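Local coordinates for protein single-stranded DNA specific exonuclease RecJ (Thermus thermophilus, PDB 2ZXR) that degrades single-stranded DNA exonucleolytically in the 5' to 3' direction, using divalent metal ions such as magnesium or manganese, at residues 190-193 and 194-198; 636-639 and 640-643. One frame throughout, in Å; residues are numbered along the deposited sequence.

Contact 1 of 2, residues 190-193 and 194-198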
ATOM      1  N   VAL A 190     -14.241  -9.811 -13.246  1.00 18.82           N
ATOM      2  CA  VAL A 190     -14.764  -9.974 -14.598  1.00 19.31           C
ATOM      3  C   VAL A 190     -15.858 -11.074 -14.615  1.00 18.43           C
ATOM      4  O   VAL A 190     -16.871 -10.911 -15.291  1.00 18.05           O
ATOM      5  CB  VAL A 190     -13.609 -10.285 -15.606  1.00 19.70           C
ATOM      6  CG1 VAL A 190     -14.192 -10.584 -17.005  1.00 20.13           C
ATOM      7  CG2 VAL A 190     -12.653  -9.067 -15.701  1.00 19.16           C
ATOM      8  N   ALA A 191     -15.670 -12.163 -13.868  1.00 16.54           N
ATOM      9  CA  ALA A 191     -16.713 -13.198 -13.779  1.00 17.45           C
ATOM     10  C   ALA A 191     -18.010 -12.532 -13.246  1.00 18.71           C
ATOM     11  O   ALA A 191     -19.126 -12.813 -13.700  1.00 17.30           O
ATOM     12  CB  ALA A 191     -16.294 -14.288 -12.819  1.00 16.60           C
ATOM     13  N   PHE A 192     -17.838 -11.659 -12.260  1.00 17.93           N
ATOM     14  CA  PHE A 192     -18.955 -10.935 -11.656  1.00 19.14           C
ATOM     15  C   PHE A 192     -19.596 -10.007 -12.708  1.00 19.13           C
ATOM     16  O   PHE A 192     -20.801  -9.957 -12.839  1.00 19.27           O
ATOM     17  CB  PHE A 192     -18.411 -10.123 -10.470  1.00 19.74           C
ATOM     18  CG  PHE A 192     -19.420  -9.264  -9.795  1.00 21.93           C
ATOM     19  CD1 PHE A 192     -20.308  -9.802  -8.890  1.00 22.07           C
ATOM     20  CD2 PHE A 192     -19.461  -7.892 -10.041  1.00 23.23           C
ATOM     21  CE1 PHE A 192     -21.225  -8.995  -8.227  1.00 22.51           C
ATOM     22  CE2 PHE A 192     -20.384  -7.079  -9.379  1.00 22.37           C
ATOM     23  CZ  PHE A 192     -21.256  -7.637  -8.476  1.00 21.59           C
ATOM     24  N   LEU A 193     -18.782  -9.277 -13.458  1.00 19.56           N
ATOM     25  CA  LEU A 193     -19.308  -8.373 -14.479  1.00 20.72           C
ATOM     26  C   LEU A 193     -20.095  -9.151 -15.527  1.00 21.84           C
ATOM     27  O   LEU A 193     -21.161  -8.707 -15.961  1.00 21.62           O
ATOM     28  CB  LEU A 193     -18.169  -7.592 -15.138  1.00 20.39           C
ATOM     29  CG  LEU A 193     -17.570  -6.540 -14.196  1.00 21.14           C
ATOM     30  CD1 LEU A 193     -16.230  -6.033 -14.726  1.00 20.84           C
ATOM     31  CD2 LEU A 193     -18.583  -5.405 -14.021  1.00 20.93           C
ATOM     32  N   LEU A 194     -19.567 -10.317 -15.911  1.00 21.98           N
ATOM     33  CA  LEU A 194     -20.203 -11.189 -16.889  1.00 22.33           C
ATOM     34  C   LEU A 194     -21.555 -11.671 -16.380  1.00 22.68           C
ATOM     35  O   LEU A 194     -22.544 -11.645 -17.125  1.00 23.35           O
ATOM     36  CB  LEU A 194     -19.313 -12.400 -17.191  1.00 21.84           C
ATOM     37  CG  LEU A 194     -19.822 -13.401 -18.244  1.00 23.22           C
ATOM     38  CD1 LEU A 194     -20.041 -12.674 -19.578  1.00 22.74           C
ATOM     39  CD2 LEU A 194     -18.800 -14.553 -18.433  1.00 21.80           C
ATOM     40  N   LEU A 195     -21.617 -12.136 -15.130  1.00 21.77           N
ATOM     41  CA  LEU A 195     -22.900 -12.581 -14.595  1.00 21.73           C
ATOM     42  C   LEU A 195     -23.877 -11.383 -14.620  1.00 23.32           C
ATOM     43  O   LEU A 195     -25.064 -11.528 -14.920  1.00 23.11           O
ATOM     44  CB  LEU A 195     -22.748 -13.092 -13.150  1.00 20.49           C
ATOM     45  CG  LEU A 195     -24.053 -13.507 -12.443  1.00 18.58           C
ATOM     46  CD1 LEU A 195     -24.715 -14.633 -13.214  1.00 16.32           C
ATOM     47  CD2 LEU A 195     -23.762 -13.920 -11.007  1.00 17.73           C
ATOM     48  N   TRP A 196     -23.356 -10.195 -14.312  1.00 23.83           N
ATOM     49  CA  TRP A 196     -24.160  -8.970 -14.271  1.00 24.22           C
ATOM     50  C   TRP A 196     -24.688  -8.611 -15.679  1.00 24.41           C
ATOM     51  O   TRP A 196     -25.860  -8.235 -15.849  1.00 23.42           O
ATOM     52  CB  TRP A 196     -23.305  -7.831 -13.710  1.00 23.58           C
ATOM     53  CG  TRP A 196     -24.032  -6.555 -13.356  1.00 25.36           C
ATOM     54  CD1 TRP A 196     -25.238  -6.123 -13.833  1.00 25.52           C
ATOM     55  CD2 TRP A 196     -23.555  -5.523 -12.486  1.00 25.11           C
ATOM     56  NE1 TRP A 196     -25.534  -4.884 -13.313  1.00 26.38           N
ATOM     57  CE2 TRP A 196     -24.517  -4.496 -12.484  1.00 25.22           C
ATOM     58  CE3 TRP A 196     -22.398  -5.367 -11.710  1.00 26.67           C
ATOM     59  CZ2 TRP A 196     -24.366  -3.322 -11.735  1.00 26.49           C
ATOM     60  CZ3 TRP A 196     -22.248  -4.191 -10.960  1.00 26.88           C
ATOM     61  CH2 TRP A 196     -23.232  -3.187 -10.984  1.00 24.82           C
ATOM     62  N   ALA A 197     -23.814  -8.719 -16.676  1.00 23.99           N
ATOM     63  CA  ALA A 197     -24.197  -8.447 -18.057  1.00 23.91           C
ATOM     64  C   ALA A 197     -25.342  -9.388 -18.452  1.00 23.96           C
ATOM     65  O   ALA A 197     -26.293  -8.972 -19.103  1.00 25.12           O
ATOM     66  CB  ALA A 197     -22.993  -8.642 -18.982  1.00 23.84           C
ATOM     67  N   LEU A 198     -25.251 -10.654 -18.055  1.00 23.89           N
ATOM     68  CA  LEU A 198     -26.301 -11.623 -18.356  1.00 24.26           C
ATOM     69  C   LEU A 198     -27.625 -11.235 -17.658  1.00 24.62           C
ATOM     70  O   LEU A 198     -28.701 -11.354 -18.242  1.00 23.59           O
ATOM     71  CB  LEU A 198     -25.875 -13.032 -17.915  1.00 23.63           C
ATOM     72  CG  LEU A 198     -26.939 -14.136 -18.068  1.00 24.71           C
ATOM     73  CD1 LEU A 198     -27.328 -14.300 -19.543  1.00 24.18           C
ATOM     74  CD2 LEU A 198     -26.413 -15.449 -17.509  1.00 25.12           C
TER

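Contact 2 of 2, residues 636-639 and 640-643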
ATOM      1  N   PHE A 636       9.915  22.210  11.937  1.00 23.98           N
ATOM      2  CA  PHE A 636      10.613  20.935  11.749  1.00 23.54           C
ATOM      3  C   PHE A 636      11.730  21.081  10.728  1.00 23.58           C
ATOM      4  O   PHE A 636      12.855  20.682  10.998  1.00 22.74           O
ATOM      5  CB  PHE A 636       9.656  19.820  11.283  1.00 23.31           C
ATOM      6  CG  PHE A 636      10.360  18.537  10.907  1.00 23.88           C
ATOM      7  CD1 PHE A 636      10.841  17.667  11.891  1.00 24.91           C
ATOM      8  CD2 PHE A 636      10.609  18.233   9.563  1.00 24.96           C
ATOM      9  CE1 PHE A 636      11.569  16.518  11.545  1.00 24.42           C
ATOM     10  CE2 PHE A 636      11.332  17.088   9.203  1.00 24.47           C
ATOM     11  CZ  PHE A 636      11.816  16.227  10.197  1.00 24.15           C
ATOM     12  N   ALA A 637      11.414  21.639   9.553  1.00 23.50           N
ATOM     13  CA  ALA A 637      12.426  21.818   8.513  1.00 24.20           C
ATOM     14  C   ALA A 637      13.516  22.786   8.963  1.00 24.43           C
ATOM     15  O   ALA A 637      14.672  22.645   8.558  1.00 24.86           O
ATOM     16  CB  ALA A 637      11.795  22.316   7.200  1.00 25.14           C
ATOM     17  N   TYR A 638      13.149  23.769   9.777  1.00 24.68           N
ATOM     18  CA  TYR A 638      14.146  24.721  10.278  1.00 26.31           C
ATOM     19  C   TYR A 638      15.148  23.984  11.163  1.00 27.12           C
ATOM     20  O   TYR A 638      16.353  24.021  10.901  1.00 25.83           O
ATOM     21  CB  TYR A 638      13.475  25.852  11.070  1.00 25.82           C
ATOM     22  CG  TYR A 638      14.460  26.850  11.634  1.00 26.77           C
ATOM     23  CD1 TYR A 638      14.717  26.906  13.003  1.00 25.49           C
ATOM     24  CD2 TYR A 638      15.135  27.746  10.795  1.00 25.85           C
ATOM     25  CE1 TYR A 638      15.616  27.833  13.536  1.00 26.28           C
ATOM     26  CE2 TYR A 638      16.035  28.671  11.307  1.00 26.75           C
ATOM     27  CZ  TYR A 638      16.275  28.715  12.687  1.00 27.17           C
ATOM     28  OH  TYR A 638      17.161  29.648  13.213  1.00 28.56           O
ATOM     29  N   GLU A 639      14.648  23.300  12.196  1.00 28.44           N
ATOM     30  CA  GLU A 639      15.501  22.542  13.115  1.00 30.83           C
ATOM     31  C   GLU A 639      16.365  21.491  12.396  1.00 31.44           C
ATOM     32  O   GLU A 639      17.516  21.255  12.760  1.00 30.21           O
ATOM     33  CB  GLU A 639      14.647  21.857  14.205  1.00 33.81           C
ATOM     34  CG  GLU A 639      13.777  22.843  15.022  1.00 39.34           C
ATOM     35  CD  GLU A 639      12.900  22.181  16.113  1.00 42.50           C
ATOM     36  OE1 GLU A 639      12.086  22.917  16.738  1.00 43.17           O
ATOM     37  OE2 GLU A 639      13.025  20.945  16.349  1.00 44.35           O
ATOM     38  N   ARG A 640      15.823  20.871  11.356  1.00 32.21           N
ATOM     39  CA  ARG A 640      16.576  19.858  10.620  1.00 33.33           C
ATOM     40  C   ARG A 640      17.452  20.467   9.519  1.00 32.85           C
ATOM     41  O   ARG A 640      18.124  19.740   8.791  1.00 32.75           O
ATOM     42  CB  ARG A 640      15.600  18.852   9.981  1.00 36.31           C
ATOM     43  CG  ARG A 640      16.195  17.509   9.614  1.00 39.32           C
ATOM     44  CD  ARG A 640      15.792  16.420  10.613  1.00 43.00           C
ATOM     45  NE  ARG A 640      16.083  16.772  12.009  1.00 46.43           N
ATOM     46  CZ  ARG A 640      15.346  17.597  12.763  1.00 47.94           C
ATOM     47  NH1 ARG A 640      14.250  18.170  12.271  1.00 47.92           N
ATOM     48  NH2 ARG A 640      15.713  17.862  14.018  1.00 48.43           N
ATOM     49  N   ARG A 641      17.437  21.789   9.379  1.00 32.98           N
ATOM     50  CA  ARG A 641      18.224  22.441   8.328  1.00 33.04           C
ATOM     51  C   ARG A 641      17.906  21.809   6.978  1.00 31.63           C
ATOM     52  O   ARG A 641      18.799  21.479   6.214  1.00 31.62           O
ATOM     53  CB  ARG A 641      19.731  22.298   8.599  1.00 34.70           C
ATOM     54  CG  ARG A 641      20.359  23.436   9.385  1.00 37.99           C
ATOM     55  CD  ARG A 641      20.028  23.349  10.843  1.00 42.06           C
ATOM     56  NE  ARG A 641      19.234  24.488  11.297  1.00 45.99           N
ATOM     57  CZ  ARG A 641      18.918  24.704  12.572  1.00 47.31           C
ATOM     58  NH1 ARG A 641      19.335  23.855  13.510  1.00 47.44           N
ATOM     59  NH2 ARG A 641      18.186  25.759  12.907  1.00 46.81           N
ATOM     60  N   HIS A 642      16.630  21.614   6.683  1.00 30.89           N
ATOM     61  CA  HIS A 642      16.269  21.010   5.412  1.00 28.78           C
ATOM     62  C   HIS A 642      15.774  22.089   4.453  1.00 27.81           C
ATOM     63  O   HIS A 642      14.606  22.477   4.487  1.00 26.65           O
ATOM     64  CB  HIS A 642      15.204  19.923   5.631  1.00 28.44           C
ATOM     65  CG  HIS A 642      15.029  19.022   4.454  1.00 27.78           C
ATOM     66  ND1 HIS A 642      14.488  19.458   3.267  1.00 27.78           N
ATOM     67  CD2 HIS A 642      15.390  17.731   4.255  1.00 28.96           C
ATOM     68  CE1 HIS A 642      14.523  18.478   2.381  1.00 28.30           C
ATOM     69  NE2 HIS A 642      15.067  17.419   2.954  1.00 29.19           N
ATOM     70  N   PRO A 643      16.663  22.572   3.562  1.00 26.88           N
ATOM     71  CA  PRO A 643      16.327  23.618   2.597  1.00 26.67           C
ATOM     72  C   PRO A 643      15.101  23.400   1.727  1.00 25.79           C
ATOM     73  O   PRO A 643      14.305  24.315   1.554  1.00 25.33           O
ATOM     74  CB  PRO A 643      17.623  23.769   1.780  1.00 26.75           C
ATOM     75  CG  PRO A 643      18.690  23.414   2.784  1.00 26.46           C
ATOM     76  CD  PRO A 643      18.083  22.194   3.437  1.00 27.13           C
TER

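Contact 1 of 2, residues 190-193 and 194-198
The carbonyl oxygen of Leu193 takes the shortest hydrogen bond of this helical stretch, from the backbone N of Ala197 at 2.7 Å with an N-H...O angle of 154°. Crowded against the same oxygen are two groups from the following turn: the CB methylene of Trp196, 3.2 Å from Leu193 O, and the CB methyl of Ala197. The preceding carbonyls behave alike, Val190 O receiving the N-H of Leu194, Ala191 O that of Leu195 and Phe192 O that of Trp196, which makes four successive i to i+4 bonds.

Above this backbone, Phe192 and Trp196 meet one turn apart. CE2 of the Phe192 ring approaches CE3 of the Trp196 indole at 3.5 Å. CZ3 of Trp196 is slightly farther from the same CE2. The two six-membered rings are steeply inclined, their planes at 79° and their centroids 5.7 Å apart, in an oblique pairing. Both side chains leave the helix with CG turned anti to their own N (chi1 177° for Phe192), and this common setting brings the rings together. A methyl of Leu193, CD2, borders the indole more loosely, 4.5 Å from Trp196 CE3.

Trp228 and Leu232 of helix 227-239 pack on Phe192, whereas Leu92 of helix 83-98 meets Ala191 and Leu194. The arrangement is that of a regular alpha-helix buried among other helices in the DHH domain, its Val190 side chain about 5 Å from that of the metal ligand His160.

Contact 2 of 2, residues 636-639 and 640-643
Arg641 runs back along the last helical turn to reach Tyr638. Its CB starts out away from the helix, but bends at chi2 and chi3 return the chain, and CD passes over the carbonyl oxygens of Tyr638 and Glu639. NE comes within 2.9 Å of Tyr638 O, at too poor an angle for a hydrogen bond; that oxygen instead accepts the Arg641 backbone N-H from above the carbonyl plane. At the tip, NH1 lies near Glu639 O, while NH2 stands over one face of the Tyr638 ring, 3.4 Å from CE1. CZ of Arg641 is 4.7 Å from the centroid of the Tyr638 ring, a cation-pi contact made with the guanidinium standing nearly upright on the ring, the planes 76° apart. The tyrosine is fixed at its far end by a hydrogen bond from Leu605 N to its OH.

Arg640 NH1 sits over a face of the Phe636 ring, 3.2 Å from CE1, with the planes only 31° apart, and the guanidinium has its cation-pi partner in Phe465. Glu639 OE1 forms a salt bridge with Arg612.

The backbone N of His642 bonds to Ala637 O at 2.9 Å, nearly straight at 172°. Together with the bond from Arg641 N to Tyr638 O and the positive phi of Arg641, this closes helix 624-639 in a Schellman motif, and the His642 side chain N-caps helix 643-655 through ND1 to Leu645 N.

Contact 1 and contact 2 lie on opposite sides of the centre of the chain, their own centres 54 Å apart and their nearest atoms about 43 Å apart, so neither touches the other. Residues 190-198 belong to the catalytic DHH region: the Val190 side chain is about 9 Å from the bound magnesium ion, and that of Ala191 about 8 Å from the side chain of the metal ligand Asp84. Residues 636-643 belong to the RecJ C-terminal domain, away from the metal site. One contact lies within an uninterrupted, buried helix, whereas the other marks where one helix ends and the next begins, in partly buried surroundings.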